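Actin binding protein family protein (Entamoeba histolytica HM-1:IMSS, PDB 6K2F) probably binds actin monomers and restrains filament assembly by sequestering them, this chain being the N-terminal ADF-homology domain of the twinfilin. Local coordinates at residues A[71-75]-A[111-115]; A[20-24]-A[44-48]; A[25-29]-A[97-101]; A[12-17]-A[75-80]. All coordinates share one frame; numbering follows the deposited sequence.

In the fold
The four contacts tie outer elements and loops to one mixed sheet, the core of an ADF-homology domain. Interactions 1 and 4 are neighbours, their centres about 8 Å apart: they share Thr75, and strand 77-85 pairs in parallel with strand 114-120; just before the latter, Thr113 O lies 2.7 Å from Trp80 N. Interactions 2 and 3 use successive parts of strand 23-29, with centres about 21 Å apart on opposite sides of the chain's centre. Interaction 2 also meets interaction 4, about 13 Å away between centres, through Met15 and Phe12 against residues 21-24. Interactions 2 and 4 both touch the second subunit. No ligand marks an actin site here.

Interaction 1 of 4, residues A[71-75]-A[111-115]; sequences RDDIT and GSTFL
Ser112 and Asp72 join the end of strand 71-72 to the loop before strand 114-120 in the ADF-homology sheet, and Ile74 closes over the same serine; the part of the chain around Asp72 is an Asx turn. Ser112 has the largest share of the buried surface. Its hydroxyl lies between the backbone N and the carbonyl carbon (chi1 72°), a torsion that turns OG toward the carboxylate, and it donates to Asp72 OD2 over 2.6 Å, using the syn lone pair of that oxygen. Asp72 divides its two oxygens between the two segments. While OD2 takes the serine, OD1 accepts from Ile74 N at 3.2 Å, met from well above the carboxylate plane, and this second bond makes the Asx turn that bends the chain after strand 71-72. The carboxylate of a buried residue is thus gripped from two directions, which should limit its rotation. The carbonyl oxygen of Ser112 accepts from Lys79 NZ, a link to strand 77-85. Ile74 supplies the carbon side of the contact from a more exposed position: its CB and CG2 flank the serine oxygen, each 3.7 Å from Ser112 OG. At the end of its extended branch, CD1 presses on Ser112 CB at 3.4 Å, closer than carbons usually pack.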
loop_
_atom_site.group_PDB
_atom_site.type_symbol
_atom_site.label_atom_id
_atom_site.label_comp_id
_atom_site.label_asym_id
_atom_site.label_seq_id
_atom_site.Cartn_x
_atom_site.Cartn_y
_atom_site.Cartn_z
ATOM N N ARG A 71 -7.402 11.941 -2.365
ATOM C CA ARG A 71 -6.428 12.924 -1.826
ATOM C C ARG A 71 -7.171 13.966 -0.979
ATOM O O ARG A 71 -8.364 14.228 -1.222
ATOM C CB ARG A 71 -5.598 13.532 -2.959
ATOM C CG ARG A 71 -4.631 12.555 -3.615
ATOM C CD ARG A 71 -3.445 12.156 -2.756
ATOM N NE ARG A 71 -2.563 13.283 -2.482
ATOM C CZ ARG A 71 -1.572 13.692 -3.272
ATOM N NH1 ARG A 71 -1.313 13.068 -4.410
ATOM N NH2 ARG A 71 -0.833 14.730 -2.910
ATOM N N ASP A 72 -6.466 14.517 0.007
ATOM C CA ASP A 72 -6.918 15.626 0.885
ATOM C C ASP A 72 -6.070 16.859 0.566
ATOM O O ASP A 72 -4.887 16.889 0.972
ATOM C CB ASP A 72 -6.805 15.229 2.358
ATOM C CG ASP A 72 -7.317 16.283 3.320
ATOM O OD1 ASP A 72 -7.834 17.319 2.841
ATOM O OD2 ASP A 72 -7.198 16.049 4.539
ATOM N N ASP A 73 -6.648 17.821 -0.143
ATOM C CA ASP A 73 -5.909 19.039 -0.585
ATOM C C ASP A 73 -5.397 19.807 0.636
ATOM O O ASP A 73 -4.291 20.382 0.554
ATOM C CB ASP A 73 -6.758 19.908 -1.512
ATOM C CG ASP A 73 -6.970 19.289 -2.886
ATOM O OD1 ASP A 73 -5.991 18.754 -3.458
ATOM O OD2 ASP A 73 -8.112 19.337 -3.371
ATOM N N ILE A 74 -6.144 19.767 1.740
ATOM C CA ILE A 74 -5.862 20.574 2.963
ATOM C C ILE A 74 -4.503 20.168 3.546
ATOM O O ILE A 74 -3.798 21.061 4.019
ATOM C CB ILE A 74 -7.028 20.458 3.970
ATOM C CG1 ILE A 74 -8.288 21.098 3.374
ATOM C CG2 ILE A 74 -6.650 21.056 5.319
ATOM C CD1 ILE A 74 -9.544 20.968 4.203
ATOM N N THR A 75 -4.147 18.884 3.510
ATOM C CA THR A 75 -2.926 18.328 4.143
ATOM C C THR A 75 -1.956 17.817 3.075
ATOM O O THR A 75 -0.881 17.276 3.466
ATOM C CB THR A 75 -3.271 17.169 5.080
ATOM O OG1 THR A 75 -3.748 16.086 4.272
ATOM C CG2 THR A 75 -4.303 17.551 6.119
ATOM N N GLY A 111 -9.895 18.017 10.972
ATOM C CA GLY A 111 -11.293 17.720 10.606
ATOM C C GLY A 111 -11.440 17.245 9.164
ATOM O O GLY A 111 -12.464 16.607 8.891
ATOM N N SER A 112 -10.471 17.524 8.281
ATOM C CA SER A 112 -10.500 17.120 6.848
ATOM C C SER A 112 -10.057 15.660 6.699
ATOM O O SER A 112 -10.258 15.077 5.629
ATOM C CB SER A 112 -9.645 18.019 5.979
ATOM O OG SER A 112 -8.256 17.790 6.208
ATOM N N THR A 113 -9.460 15.088 7.742
ATOM C CA THR A 113 -8.700 13.825 7.645
ATOM C C THR A 113 -9.644 12.672 7.306
ATOM O O THR A 113 -9.258 11.822 6.475
ATOM C CB THR A 113 -7.981 13.509 8.959
ATOM O OG1 THR A 113 -7.099 14.600 9.238
ATOM C CG2 THR A 113 -7.237 12.190 8.911
ATOM N N PHE A 114 -10.767 12.565 8.009
ATOM C CA PHE A 114 -11.595 11.329 7.999
ATOM C C PHE A 114 -12.821 11.518 7.118
ATOM O O PHE A 114 -13.639 12.417 7.328
ATOM C CB PHE A 114 -11.954 10.891 9.413
ATOM C CG PHE A 114 -10.720 10.516 10.182
ATOM C CD1 PHE A 114 -10.101 9.300 9.956
ATOM C CD2 PHE A 114 -10.144 11.414 11.068
ATOM C CE1 PHE A 114 -8.955 8.956 10.643
ATOM C CE2 PHE A 114 -8.992 11.071 11.747
ATOM C CZ PHE A 114 -8.401 9.851 11.534
ATOM N N LEU A 115 -12.914 10.653 6.124
ATOM C CA LEU A 115 -14.084 10.590 5.220
ATOM C C LEU A 115 -15.238 9.987 6.023
ATOM O O LEU A 115 -16.353 10.548 6.005
ATOM C CB LEU A 115 -13.675 9.715 4.033
ATOM C CG LEU A 115 -14.726 9.507 2.953
ATOM C CD1 LEU A 115 -14.880 10.765 2.120
ATOM C CD2 LEU A 115 -14.352 8.323 2.079
#

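Interaction 2 of 4, residues A[20-24]-A[44-48]; sequences NGRFI and DFDAD
Arg22 and Asp48 make the ionic core of this contact, a buried salt bridge between the start of strand 23-29 and the short helix 45-49. Arg22 NE donates to Asp48 OD2 at 2.8 Å, with an N-H...O angle of 159°. The acceptor lies near the guanidinium plane, but the carboxylate is met on its anti side and the two flat groups stand 67° apart, so a single oxygen carries the bridge. Bends at chi2 and chi3 bring NE of the arginine round to this oxygen. Arg22 CG also passes 3.5 Å from Asp48 OD2.

Further hydrogen bonds and charges fix both ends. Arg22 NH1 pairs with Glu69 and also reaches Arg67 O, while NH2 bonds to Thr42 O; Asp48 OD1 is held by the Thr42 hydroxyl. With such company the arginine is probably kept charged. At the start of the helix, Asp44 is the N-cap: its OD1 takes Ala47 N at 3.1 Å, from above the carboxylate plane.

Packing of flat groups completes the contact. Phe45 CA sits over one face of the guanidinium, and Arg22 NH1 comes to the edge of the Phe45 ring, 3.9 Å from CD1. Phe23 brings its ring edge toward Asp48 O, with CE2 4.3 Å away, and meets Tyr55 edge-to-face. On the strand side, Arg22 and Phe23 both face Glu39, a classic beta bulge at the start of strand 23-29, and the salt bridge ties this bulge to the N-capped helix 45-49.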
loop_
_atom_site.group_PDB
_atom_site.type_symbol
_atom_site.label_atom_id
_atom_site.label_comp_id
_atom_site.label_asym_id
_atom_site.label_seq_id
_atom_site.Cartn_x
_atom_site.Cartn_y
_atom_site.Cartn_z
ATOM N N ASN A 20 2.573 5.829 1.510
ATOM C CA ASN A 20 3.460 4.648 1.308
ATOM C C ASN A 20 3.122 3.532 2.302
ATOM O O ASN A 20 3.996 2.730 2.639
ATOM C CB ASN A 20 4.949 4.997 1.393
ATOM C CG ASN A 20 5.358 5.622 2.712
ATOM O OD1 ASN A 20 4.517 5.912 3.568
ATOM N ND2 ASN A 20 6.651 5.849 2.871
ATOM N N GLY A 21 1.865 3.431 2.670
ATOM C CA GLY A 21 1.319 2.350 3.508
ATOM C C GLY A 21 -0.182 2.459 3.467
ATOM O O GLY A 21 -0.679 3.472 2.930
ATOM N N ARG A 22 -0.886 1.501 4.050
ATOM C CA ARG A 22 -2.358 1.480 3.969
ATOM C C ARG A 22 -2.984 1.800 5.325
ATOM O O ARG A 22 -3.976 2.549 5.346
ATOM C CB ARG A 22 -2.841 0.136 3.433
ATOM C CG ARG A 22 -4.357 0.064 3.321
ATOM C CD ARG A 22 -4.970 1.088 2.372
ATOM N NE ARG A 22 -4.613 0.802 0.995
ATOM C CZ ARG A 22 -4.893 1.571 -0.040
ATOM N NH1 ARG A 22 -5.519 2.726 0.117
ATOM N NH2 ARG A 22 -4.510 1.203 -1.250
ATOM N N PHE A 23 -2.561 1.148 6.406
ATOM C CA PHE A 23 -3.249 1.413 7.681
ATOM C C PHE A 23 -2.334 1.252 8.884
ATOM O O PHE A 23 -1.302 0.604 8.826
ATOM C CB PHE A 23 -4.523 0.577 7.792
ATOM C CG PHE A 23 -4.404 -0.916 7.912
ATOM C CD1 PHE A 23 -4.106 -1.520 9.115
ATOM C CD2 PHE A 23 -4.778 -1.722 6.853
ATOM C CE1 PHE A 23 -4.142 -2.895 9.235
ATOM C CE2 PHE A 23 -4.820 -3.101 6.980
ATOM C CZ PHE A 23 -4.498 -3.685 8.170
ATOM N N ILE A 24 -2.796 1.876 9.954
ATOM C CA ILE A 24 -2.137 1.857 11.283
ATOM C C ILE A 24 -3.168 1.360 12.276
ATOM O O ILE A 24 -4.252 1.912 12.334
ATOM C CB ILE A 24 -1.624 3.247 11.680
ATOM C CG1 ILE A 24 -0.656 3.801 10.637
ATOM C CG2 ILE A 24 -1.015 3.186 13.073
ATOM C CD1 ILE A 24 -0.388 5.300 10.772
ATOM N N ASP A 44 -4.317 -1.448 -4.143
ATOM C CA ASP A 44 -5.731 -1.913 -4.296
ATOM C C ASP A 44 -6.484 -1.716 -2.980
ATOM O O ASP A 44 -6.383 -2.561 -2.080
ATOM C CB ASP A 44 -5.795 -3.372 -4.765
ATOM C CG ASP A 44 -7.190 -3.868 -5.144
ATOM O OD1 ASP A 44 -8.199 -3.250 -4.694
ATOM O OD2 ASP A 44 -7.254 -4.867 -5.896
ATOM N N PHE A 45 -7.202 -0.603 -2.868
ATOM C CA PHE A 45 -7.968 -0.217 -1.659
ATOM C C PHE A 45 -8.945 -1.336 -1.295
ATOM O O PHE A 45 -9.039 -1.731 -0.131
ATOM C CB PHE A 45 -8.703 1.092 -1.936
ATOM C CG PHE A 45 -9.744 1.461 -0.914
ATOM C CD1 PHE A 45 -9.380 2.143 0.228
ATOM C CD2 PHE A 45 -11.077 1.142 -1.096
ATOM C CE1 PHE A 45 -10.328 2.533 1.156
ATOM C CE2 PHE A 45 -12.023 1.527 -0.160
ATOM C CZ PHE A 45 -11.647 2.210 0.966
ATOM N N ASP A 46 -9.669 -1.836 -2.295
ATOM C CA ASP A 46 -10.746 -2.831 -2.063
ATOM C C ASP A 46 -10.156 -4.101 -1.440
ATOM O O ASP A 46 -10.683 -4.562 -0.409
ATOM C CB ASP A 46 -11.473 -3.153 -3.365
ATOM C CG ASP A 46 -12.330 -2.011 -3.890
ATOM O OD1 ASP A 46 -12.834 -1.205 -3.082
ATOM O OD2 ASP A 46 -12.482 -1.925 -5.111
ATOM N N ALA A 47 -9.094 -4.647 -2.040
ATOM C CA ALA A 47 -8.393 -5.848 -1.537
ATOM C C ALA A 47 -7.872 -5.566 -0.128
ATOM O O ALA A 47 -8.005 -6.418 0.766
ATOM C CB ALA A 47 -7.255 -6.207 -2.456
ATOM N N ASP A 48 -7.310 -4.380 0.083
ATOM C CA ASP A 48 -6.631 -4.083 1.360
ATOM C C ASP A 48 -7.648 -4.029 2.509
ATOM O O ASP A 48 -7.250 -4.260 3.668
ATOM C CB ASP A 48 -5.804 -2.800 1.292
ATOM C CG ASP A 48 -4.522 -2.888 0.471
ATOM O OD1 ASP A 48 -4.224 -3.968 -0.144
ATOM O OD2 ASP A 48 -3.819 -1.847 0.437
#

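Interaction 3 of 4, residues A[25-29]-A[97-101]; sequences QATIV and LYSST
Ile28 lays its side chain against the Tyr98 ring, and the two run past each other in opposite directions. At the dense centre Ile28 CD1 stands 3.7 Å from the ring centroid and only 2° off the normal, a CH-pi contact squarely over the face. CG1, beside the backbone N and anti to the carbonyl carbon (chi1 -57°), carries CD1 out over the ring, while CG2 branches off to Leu97 CD2 at 3.9 Å. Thr101 closes the group with CG2 4.1 Å from Ile28 CD1.

This is helix-on-sheet packing of the ADF-homology fold, helix 92-101 lying against strand 23-29: the axes of helix segment 97-101 and strand segment 25-29 are inclined at 118° and approach to 10.1 Å. Tyr63 from the neighbouring strand 62-68 also meets the Tyr98 ring.

Towards the phenol end carbon packing gives way to polar contacts. Tyr98 OH receives Ile28 N in a nearly straight bond of 2.9 Å, and Thr27 CB lies beside the same oxygen. A water near the plane of the ring is linked to this hydroxyl and donates to Ile28 O at 2.8 Å.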
loop_
_atom_site.group_PDB
_atom_site.type_symbol
_atom_site.label_atom_id
_atom_site.label_comp_id
_atom_site.label_asym_id
_atom_site.label_seq_id
_atom_site.Cartn_x
_atom_site.Cartn_y
_atom_site.Cartn_z
ATOM N N GLN A 25 -2.848 0.296 12.984
ATOM C CA GLN A 25 -3.696 -0.183 14.092
ATOM C C GLN A 25 -3.170 0.489 15.344
ATOM O O GLN A 25 -1.918 0.557 15.490
ATOM C CB GLN A 25 -3.644 -1.692 14.251
ATOM C CG GLN A 25 -4.593 -2.209 15.327
ATOM C CD GLN A 25 -4.541 -3.712 15.374
ATOM O OE1 GLN A 25 -3.512 -4.317 15.097
ATOM N NE2 GLN A 25 -5.652 -4.314 15.737
ATOM N N ALA A 26 -4.064 1.001 16.177
ATOM C CA ALA A 26 -3.650 1.686 17.417
ATOM C C ALA A 26 -4.492 1.172 18.577
ATOM O O ALA A 26 -5.653 0.817 18.379
ATOM C CB ALA A 26 -3.776 3.177 17.256
ATOM N N THR A 27 -3.920 1.151 19.769
ATOM C CA THR A 27 -4.654 0.792 20.998
ATOM C C THR A 27 -4.316 1.802 22.082
ATOM O O THR A 27 -3.274 2.479 22.007
ATOM C CB THR A 27 -4.364 -0.630 21.501
ATOM O OG1 THR A 27 -2.974 -0.755 21.796
ATOM C CG2 THR A 27 -4.748 -1.680 20.484
ATOM N N ILE A 28 -5.164 1.856 23.097
ATOM C CA ILE A 28 -4.926 2.725 24.274
ATOM C C ILE A 28 -4.024 1.951 25.240
ATOM O O ILE A 28 -4.414 0.874 25.737
ATOM C CB ILE A 28 -6.269 3.161 24.881
ATOM C CG1 ILE A 28 -7.114 3.881 23.830
ATOM C CG2 ILE A 28 -6.034 3.999 26.125
ATOM C CD1 ILE A 28 -8.522 4.256 24.272
ATOM N N VAL A 29 -2.851 2.520 25.507
ATOM C CA VAL A 29 -1.779 1.935 26.344
ATOM C C VAL A 29 -1.320 3.057 27.264
ATOM O O VAL A 29 -0.982 4.141 26.759
ATOM C CB VAL A 29 -0.606 1.383 25.517
ATOM C CG1 VAL A 29 0.514 0.885 26.422
ATOM C CG2 VAL A 29 -1.045 0.274 24.589
ATOM N N LEU A 97 -14.176 4.083 27.307
ATOM C CA LEU A 97 -12.886 4.743 26.998
ATOM C C LEU A 97 -12.656 4.728 25.487
ATOM O O LEU A 97 -12.313 5.774 24.931
ATOM C CB LEU A 97 -11.744 4.014 27.702
ATOM C CG LEU A 97 -10.415 4.761 27.688
ATOM C CD1 LEU A 97 -10.513 6.074 28.452
ATOM C CD2 LEU A 97 -9.316 3.894 28.272
ATOM N N TYR A 98 -12.837 3.596 24.807
ATOM C CA TYR A 98 -12.590 3.538 23.346
ATOM C C TYR A 98 -13.623 4.368 22.590
ATOM O O TYR A 98 -13.275 5.020 21.612
ATOM C CB TYR A 98 -12.545 2.102 22.831
ATOM C CG TYR A 98 -11.164 1.521 22.933
ATOM C CD1 TYR A 98 -10.705 0.954 24.112
ATOM C CD2 TYR A 98 -10.304 1.593 21.860
ATOM C CE1 TYR A 98 -9.421 0.427 24.183
ATOM C CE2 TYR A 98 -9.036 1.061 21.905
ATOM C CZ TYR A 98 -8.578 0.500 23.082
ATOM O OH TYR A 98 -7.309 -0.022 23.178
ATOM N N SER A 99 -14.877 4.328 23.012
ATOM C CA SER A 99 -15.950 5.079 22.318
ATOM C C SER A 99 -15.700 6.585 22.461
ATOM O O SER A 99 -15.744 7.298 21.433
ATOM C CB SER A 99 -17.304 4.657 22.842
ATOM O OG SER A 99 -18.330 5.477 22.302
ATOM N N SER A 100 -15.426 7.070 23.673
ATOM C CA SER A 100 -15.242 8.526 23.945
ATOM C C SER A 100 -13.945 9.038 23.291
ATOM O O SER A 100 -13.890 10.227 22.917
ATOM C CB SER A 100 -15.260 8.830 25.415
ATOM O OG SER A 100 -14.151 8.235 26.062
ATOM N N THR A 101 -12.935 8.181 23.139
ATOM C CA THR A 101 -11.590 8.576 22.622
ATOM C C THR A 101 -11.599 8.618 21.084
ATOM O O THR A 101 -10.684 9.258 20.511
ATOM C CB THR A 101 -10.516 7.658 23.218
ATOM O OG1 THR A 101 -10.550 7.801 24.638
ATOM C CG2 THR A 101 -9.133 7.932 22.678
HETATM O O HOH W 1 -6.343 -1.045 25.247
#

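Interaction 4 of 4, residues A[12-17]-A[75-80]; sequences FKDMNS and TNGYKW
Asn16 reaches from helix 6-18 into the start of strand 77-85, and following its side chain outward accounts for most of the polar contact. CB lies alongside the indole of Trp80, 4.0 Å from NE1. With CG anti to the backbone N (chi1 -176°), the amide is then directed at the strand. OD1 accepts twice: from Tyr78 N at 2.8 Å and from Trp80 NE1 at 2.9 Å, both bonds nearly straight. The two donors arrive from opposite faces of the amide plane, each 38° out of it, so the oxygen is held between a backbone N-H and an indole N-H, which should fix the rotation of the amide. The amide nitrogen, ND2, lies near the hydroxyl of Thr75 and makes a weak bond to a water that lies within hydrogen-bonding distance of Tyr78 O.

Around this polar centre the indole is packed by carbon and sulfur. Phe12 CE1 sits over one face, 3.4 Å from Trp80 CE2, the two ring planes inclined at 44°. Met15 makes a Met-aromatic contact at the edge instead, with SD 3.7 Å from Trp80 CH2. Near the end of the helix segment, Asn16 O comes 3.2 Å from Gly77 CA and is buried without a polar partner. Asn76 and Gly77 form a G1 beta bulge opposite Asp72.

Helix 6-18 runs across the strand, with Phe12 against Leu65 of strand 62-68 and Thr113 just before strand 114-120, while Ser17 and Tyr78 pack on Val92 and Met96 of the second subunit.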
loop_
_atom_site.group_PDB
_atom_site.type_symbol
_atom_site.label_atom_id
_atom_site.label_comp_id
_atom_site.label_asym_id
_atom_site.label_seq_id
_atom_site.Cartn_x
_atom_site.Cartn_y
_atom_site.Cartn_z
ATOM N N PHE A 12 1.486 8.551 11.416
ATOM C CA PHE A 12 0.283 8.942 10.653
ATOM C C PHE A 12 0.646 10.017 9.640
ATOM O O PHE A 12 0.330 9.864 8.447
ATOM C CB PHE A 12 -0.842 9.439 11.557
ATOM C CG PHE A 12 -2.031 9.856 10.735
ATOM C CD1 PHE A 12 -2.948 8.905 10.312
ATOM C CD2 PHE A 12 -2.167 11.163 10.315
ATOM C CE1 PHE A 12 -4.025 9.292 9.531
ATOM C CE2 PHE A 12 -3.231 11.531 9.510
ATOM C CZ PHE A 12 -4.151 10.590 9.123
ATOM N N LYS A 13 1.294 11.092 10.088
ATOM C CA LYS A 13 1.629 12.212 9.176
ATOM C C LYS A 13 2.549 11.714 8.066
ATOM O O LYS A 13 2.377 12.163 6.941
ATOM C CB LYS A 13 2.283 13.352 9.948
ATOM C CG LYS A 13 1.313 14.122 10.822
ATOM C CD LYS A 13 2.013 15.158 11.692
ATOM C CE LYS A 13 1.167 16.361 12.068
ATOM N NZ LYS A 13 -0.281 16.048 12.118
ATOM N N ASP A 14 3.488 10.825 8.395
ATOM C CA ASP A 14 4.421 10.242 7.405
ATOM C C ASP A 14 3.628 9.439 6.369
ATOM O O ASP A 14 3.814 9.676 5.157
ATOM C CB ASP A 14 5.505 9.399 8.069
ATOM C CG ASP A 14 6.559 8.975 7.062
ATOM O OD1 ASP A 14 6.965 9.840 6.266
ATOM O OD2 ASP A 14 6.923 7.783 7.050
ATOM N N MET A 15 2.752 8.540 6.810
ATOM C CA MET A 15 1.953 7.707 5.881
ATOM C C MET A 15 0.993 8.589 5.080
ATOM O O MET A 15 0.834 8.358 3.861
ATOM C CB MET A 15 1.174 6.636 6.638
ATOM C CG MET A 15 0.608 5.592 5.704
ATOM S SD MET A 15 -0.176 4.191 6.553
ATOM C CE MET A 15 1.231 3.462 7.388
ATOM N N ASN A 16 0.433 9.624 5.704
ATOM C CA ASN A 16 -0.502 10.570 5.051
ATOM C C ASN A 16 0.232 11.333 3.943
ATOM O O ASN A 16 -0.298 11.451 2.833
ATOM C CB ASN A 16 -1.110 11.543 6.060
ATOM C CG ASN A 16 -2.149 12.451 5.445
ATOM O OD1 ASN A 16 -3.098 11.979 4.818
ATOM N ND2 ASN A 16 -1.964 13.753 5.580
ATOM N N SER A 17 1.412 11.869 4.230
ATOM C CA SER A 17 2.145 12.732 3.278
ATOM C C SER A 17 2.835 11.891 2.196
ATOM O O SER A 17 3.050 12.443 1.103
ATOM C CB SER A 17 3.114 13.615 4.021
ATOM O OG SER A 17 4.148 12.837 4.609
ATOM N N THR A 75 -4.147 18.884 3.510
ATOM C CA THR A 75 -2.926 18.328 4.143
ATOM C C THR A 75 -1.956 17.817 3.075
ATOM O O THR A 75 -0.881 17.276 3.466
ATOM C CB THR A 75 -3.271 17.169 5.080
ATOM O OG1 THR A 75 -3.748 16.086 4.272
ATOM C CG2 THR A 75 -4.303 17.551 6.119
ATOM N N ASN A 76 -2.353 17.870 1.793
ATOM C CA ASN A 76 -1.487 17.409 0.670
ATOM C C ASN A 76 -1.244 15.917 0.869
ATOM O O ASN A 76 -0.211 15.395 0.427
ATOM C CB ASN A 76 -0.174 18.194 0.604
ATOM C CG ASN A 76 0.590 17.998 -0.681
ATOM O OD1 ASN A 76 1.825 18.076 -0.696
ATOM N ND2 ASN A 76 -0.135 17.798 -1.763
ATOM N N GLY A 77 -2.202 15.276 1.522
ATOM C CA GLY A 77 -2.155 13.846 1.830
ATOM C C GLY A 77 -3.410 13.164 1.320
ATOM O O GLY A 77 -3.787 13.422 0.187
ATOM N N TYR A 78 -4.050 12.386 2.176
ATOM C CA TYR A 78 -5.204 11.535 1.815
ATOM C C TYR A 78 -6.340 11.737 2.820
ATOM O O TYR A 78 -6.114 12.143 3.975
ATOM C CB TYR A 78 -4.767 10.076 1.814
ATOM C CG TYR A 78 -4.051 9.625 0.570
ATOM C CD1 TYR A 78 -4.781 9.208 -0.530
ATOM C CD2 TYR A 78 -2.667 9.575 0.485
ATOM C CE1 TYR A 78 -4.169 8.725 -1.670
ATOM C CE2 TYR A 78 -2.039 9.086 -0.653
ATOM C CZ TYR A 78 -2.791 8.675 -1.742
ATOM O OH TYR A 78 -2.228 8.184 -2.901
ATOM N N LYS A 79 -7.545 11.368 2.398
ATOM C CA LYS A 79 -8.688 11.097 3.300
ATOM C C LYS A 79 -8.555 9.675 3.860
ATOM O O LYS A 79 -8.057 8.788 3.166
ATOM C CB LYS A 79 -9.993 11.267 2.532
ATOM C CG LYS A 79 -10.271 12.692 2.073
ATOM C CD LYS A 79 -11.189 13.405 2.988
ATOM C CE LYS A 79 -11.505 14.829 2.588
ATOM N NZ LYS A 79 -12.334 15.460 3.639
ATOM N N TRP A 80 -8.979 9.477 5.098
ATOM C CA TRP A 80 -8.856 8.198 5.835
ATOM C C TRP A 80 -10.227 7.742 6.341
ATOM O O TRP A 80 -11.161 8.551 6.408
ATOM C CB TRP A 80 -7.904 8.378 7.015
ATOM C CG TRP A 80 -6.491 8.690 6.625
ATOM C CD1 TRP A 80 -6.021 9.827 6.043
ATOM C CD2 TRP A 80 -5.366 7.815 6.770
ATOM N NE1 TRP A 80 -4.679 9.722 5.819
ATOM C CE2 TRP A 80 -4.242 8.504 6.255
ATOM C CE3 TRP A 80 -5.177 6.558 7.348
ATOM C CZ2 TRP A 80 -2.964 7.952 6.283
ATOM C CZ3 TRP A 80 -3.914 6.022 7.384
ATOM C CH2 TRP A 80 -2.824 6.704 6.846
HETATM O O HOH W 2 -5.202 14.315 5.411
HETATM O O HOH W 3 2.502 14.799 0.290
#